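Local coordinates for protein mandelate racemase/muconate lactonizing enzyme (Polaromonas sp., PDB 2OG9) that probably catalyses racemisation, epimerisation or a related isomerisation of a hydroxy-acid-like substrate, as a member of the mandelate racemase group of the enolase superfamily, at residues Q76-L87 with L114-F122. Sequence-based numbering, arbitrary orientation.
Sequences QFAHAREIAPAL and LSTQAIGAF
Ala118 sets its methyl group against the backbone of helix 76-83, with CB 3.6 Å from Gln76 O, and this small side chain lets the two helix axes approach to 8.4 Å while crossing at -63°. Ala80 adds a second methyl beside it. Here, where Gln76 and Ala118 are also the nearest backbone pair, the packing is tight.

On one flank the contact turns polar. CG of Gln76 stands anti to the carbonyl carbon (chi1 -69°) and the chain runs on extended past Leu114 CD2, which brings NE2 to Gln117 OE1 at 2.7 Å. The two amides are nearly perpendicular (84°), and NE2 lies well out of the Gln117 carbonyl plane; the bond is bent. Gln76 also bonds Ser66 and Tyr67, which fixes its buried amide; an alanine here would probably leave Gln117 OE1 without this donor and open a gap beside Leu114. On the other side of Ala118, Ser115 CB lies over one face of the His79 imidazole in a CH-pi contact, 3.8 Å from the ring centroid; Ile83 CG2 lies over the opposite face, offset toward the rim, sandwiching the ring.

Toward Leu87 the backbones move apart, and side chains fill the wider gap: Ile83 CD1 meets Ile119 CG1, and Leu87 CD1 covers one face of Phe122, 3.6 Å from its CD1, whereas the ring edge meets Ala80 O. On the side turned from helix 114-122, Arg81 and Pro85 are solvent-exposed, while all touching residues are buried.

Within the N-terminal capping domain of the enolase-superfamily fold, the pair lies against the antiparallel sheet: Phe122 rests on strands 15-26 and 46-56, Ala84 touches strand 375-382, helix 95-104 packs against Ile119, and a second subunit reaches His79 and Ile83.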
loop_
_atom_site.group_PDB
_atom_site.type_symbol
_atom_site.label_atom_id
_atom_site.label_comp_id
_atom_site.label_asym_id
_atom_site.label_seq_id
_atom_site.Cartn_x
_atom_site.Cartn_y
_atom_site.Cartn_z
ATOM N N GLN A 76 27.565 20.355 -24.311
ATOM C CA GLN A 76 27.678 18.972 -24.759
ATOM C C GLN A 76 29.009 18.737 -25.452
ATOM O O GLN A 76 29.681 17.740 -25.202
ATOM C CB GLN A 76 26.551 18.612 -25.734
ATOM C CG GLN A 76 25.156 18.523 -25.130
ATOM C CD GLN A 76 24.145 17.968 -26.127
ATOM O OE1 GLN A 76 24.451 17.823 -27.310
ATOM N NE2 GLN A 76 22.944 17.658 -25.655
ATOM N N PHE A 77 29.391 19.655 -26.333
ATOM C CA PHE A 77 30.645 19.509 -27.056
ATOM C C PHE A 77 31.835 19.520 -26.114
ATOM O O PHE A 77 32.701 18.656 -26.193
ATOM C CB PHE A 77 30.829 20.633 -28.082
ATOM C CG PHE A 77 32.169 20.590 -28.775
ATOM C CD1 PHE A 77 32.409 19.678 -29.799
ATOM C CD2 PHE A 77 33.212 21.417 -28.356
ATOM C CE1 PHE A 77 33.665 19.583 -30.394
ATOM C CE2 PHE A 77 34.477 21.328 -28.948
ATOM C CZ PHE A 77 34.702 20.409 -29.967
ATOM N N ALA A 78 31.872 20.513 -25.230
ATOM C CA ALA A 78 32.962 20.659 -24.276
ATOM C C ALA A 78 33.151 19.396 -23.452
ATOM O O ALA A 78 34.277 18.949 -23.249
ATOM C CB ALA A 78 32.703 21.851 -23.359
ATOM N N HIS A 79 32.053 18.817 -22.975
ATOM C CA HIS A 79 32.156 17.601 -22.175
ATOM C C HIS A 79 32.602 16.421 -23.041
ATOM O O HIS A 79 33.466 15.635 -22.642
ATOM C CB HIS A 79 30.819 17.274 -21.503
ATOM C CG HIS A 79 30.946 16.287 -20.384
ATOM N ND1 HIS A 79 31.563 16.595 -19.190
ATOM C CD2 HIS A 79 30.576 14.988 -20.293
ATOM C CE1 HIS A 79 31.569 15.527 -18.411
ATOM N NE2 HIS A 79 30.976 14.538 -19.057
ATOM N N ALA A 80 32.016 16.302 -24.229
ATOM C CA ALA A 80 32.371 15.224 -25.146
ATOM C C ALA A 80 33.875 15.256 -25.423
ATOM O O ALA A 80 34.536 14.220 -25.440
ATOM C CB ALA A 80 31.594 15.369 -26.457
ATOM N N ARG A 81 34.410 16.455 -25.635
ATOM C CA ARG A 81 35.837 16.619 -25.914
ATOM C C ARG A 81 36.682 16.187 -24.727
ATOM O O ARG A 81 37.719 15.548 -24.891
ATOM C CB ARG A 81 36.138 18.084 -26.260
ATOM C CG ARG A 81 37.607 18.392 -26.543
ATOM C CD ARG A 81 37.773 19.840 -26.996
ATOM N NE ARG A 81 37.274 20.775 -25.995
ATOM C CZ ARG A 81 37.055 22.070 -26.212
ATOM N NH1 ARG A 81 37.292 22.600 -27.405
ATOM N NH2 ARG A 81 36.584 22.837 -25.234
ATOM N N GLU A 82 36.234 16.526 -23.525
ATOM C CA GLU A 82 36.987 16.169 -22.332
ATOM C C GLU A 82 37.009 14.676 -22.024
ATOM O O GLU A 82 38.014 14.165 -21.538
ATOM C CB GLU A 82 36.450 16.940 -21.125
ATOM C CG GLU A 82 37.189 16.647 -19.832
ATOM C CD GLU A 82 36.715 17.516 -18.684
ATOM O OE1 GLU A 82 35.507 17.822 -18.631
ATOM O OE2 GLU A 82 37.546 17.885 -17.825
ATOM N N ILE A 83 35.923 13.964 -22.313
ATOM C CA ILE A 83 35.892 12.534 -22.012
ATOM C C ILE A 83 36.256 11.616 -23.177
ATOM O O ILE A 83 36.536 10.437 -22.970
ATOM C CB ILE A 83 34.509 12.106 -21.439
ATOM C CG1 ILE A 83 33.420 12.209 -22.510
ATOM C CG2 ILE A 83 34.146 13.000 -20.253
ATOM C CD1 ILE A 83 32.038 11.779 -22.007
ATOM N N ALA A 84 36.274 12.152 -24.394
ATOM C CA ALA A 84 36.600 11.350 -25.571
ATOM C C ALA A 84 37.825 10.444 -25.409
ATOM O O ALA A 84 37.779 9.274 -25.783
ATOM C CB ALA A 84 36.779 12.256 -26.788
ATOM N N PRO A 85 38.932 10.968 -24.851
ATOM C CA PRO A 85 40.135 10.142 -24.676
ATOM C C PRO A 85 39.900 8.829 -23.932
ATOM O O PRO A 85 40.643 7.865 -24.112
ATOM C CB PRO A 85 41.086 11.068 -23.915
ATOM C CG PRO A 85 40.692 12.433 -24.416
ATOM C CD PRO A 85 39.178 12.352 -24.402
ATOM N N ALA A 86 38.870 8.788 -23.091
ATOM C CA ALA A 86 38.576 7.578 -22.325
ATOM C C ALA A 86 38.146 6.409 -23.206
ATOM O O ALA A 86 38.117 5.265 -22.754
ATOM C CB ALA A 86 37.493 7.869 -21.280
ATOM N N LEU A 87 37.808 6.692 -24.460
ATOM C CA LEU A 87 37.376 5.640 -25.376
ATOM C C LEU A 87 38.534 4.957 -26.098
ATOM O O LEU A 87 38.418 3.810 -26.514
ATOM C CB LEU A 87 36.404 6.205 -26.422
ATOM C CG LEU A 87 34.970 6.519 -25.989
ATOM C CD1 LEU A 87 34.218 7.187 -27.140
ATOM C CD2 LEU A 87 34.266 5.224 -25.574
ATOM N N LEU A 114 23.361 17.238 -19.759
ATOM C CA LEU A 114 24.404 17.452 -20.758
ATOM C C LEU A 114 25.509 16.402 -20.832
ATOM O O LEU A 114 25.929 16.033 -21.930
ATOM C CB LEU A 114 25.049 18.831 -20.568
ATOM C CG LEU A 114 24.161 20.070 -20.715
ATOM C CD1 LEU A 114 25.002 21.325 -20.506
ATOM C CD2 LEU A 114 23.516 20.093 -22.097
ATOM N N SER A 115 25.993 15.920 -19.690
ATOM C CA SER A 115 27.076 14.943 -19.721
ATOM C C SER A 115 26.665 13.610 -20.344
ATOM O O SER A 115 27.398 13.057 -21.164
ATOM C CB SER A 115 27.637 14.713 -18.316
ATOM O OG SER A 115 26.643 14.211 -17.446
ATOM N N THR A 116 25.495 13.094 -19.979
ATOM C CA THR A 116 25.064 11.825 -20.541
ATOM C C THR A 116 24.596 11.979 -21.990
ATOM O O THR A 116 24.619 11.021 -22.754
ATOM C CB THR A 116 23.961 11.162 -19.675
ATOM O OG1 THR A 116 22.970 12.129 -19.332
ATOM C CG2 THR A 116 24.564 10.583 -18.400
ATOM N N GLN A 117 24.175 13.181 -22.370
ATOM C CA GLN A 117 23.756 13.411 -23.754
ATOM C C GLN A 117 25.022 13.383 -24.611
ATOM O O GLN A 117 25.015 12.895 -25.739
ATOM C CB GLN A 117 23.025 14.752 -23.877
ATOM C CG GLN A 117 21.760 14.783 -23.021
ATOM C CD GLN A 117 20.997 16.093 -23.082
ATOM O OE1 GLN A 117 21.555 17.149 -23.407
ATOM N NE2 GLN A 117 19.709 16.036 -22.734
ATOM N N ALA A 118 26.118 13.893 -24.062
ATOM C CA ALA A 118 27.390 13.870 -24.778
ATOM C C ALA A 118 27.773 12.394 -24.936
ATOM O O ALA A 118 28.176 11.943 -26.015
ATOM C CB ALA A 118 28.451 14.621 -23.976
ATOM N N ILE A 119 27.635 11.640 -23.853
ATOM C CA ILE A 119 27.944 10.214 -23.871
ATOM C C ILE A 119 27.088 9.515 -24.936
ATOM O O ILE A 119 27.561 8.626 -25.645
ATOM C CB ILE A 119 27.682 9.581 -22.474
ATOM C CG1 ILE A 119 28.728 10.087 -21.474
ATOM C CG2 ILE A 119 27.716 8.062 -22.559
ATOM C CD1 ILE A 119 28.502 9.601 -20.032
ATOM N N GLY A 120 25.834 9.939 -25.045
ATOM C CA GLY A 120 24.918 9.357 -26.013
ATOM C C GLY A 120 25.379 9.443 -27.458
ATOM O O GLY A 120 25.076 8.556 -28.250
ATOM N N ALA A 121 26.096 10.504 -27.816
ATOM C CA ALA A 121 26.579 10.636 -29.189
ATOM C C ALA A 121 27.536 9.486 -29.480
ATOM O O ALA A 121 27.501 8.895 -30.570
ATOM C CB ALA A 121 27.286 11.973 -29.382
ATOM N N PHE A 122 28.385 9.170 -28.500
ATOM C CA PHE A 122 29.351 8.085 -28.636
ATOM C C PHE A 122 28.611 6.751 -28.625
ATOM O O PHE A 122 28.910 5.855 -29.408
ATOM C CB PHE A 122 30.363 8.101 -27.474
ATOM C CG PHE A 122 31.216 9.344 -27.413
ATOM C CD1 PHE A 122 32.055 9.682 -28.469
ATOM C CD2 PHE A 122 31.172 10.179 -26.299
ATOM C CE1 PHE A 122 32.841 10.842 -28.416
ATOM C CE2 PHE A 122 31.954 11.341 -26.235
ATOM C CZ PHE A 122 32.788 11.671 -27.299
#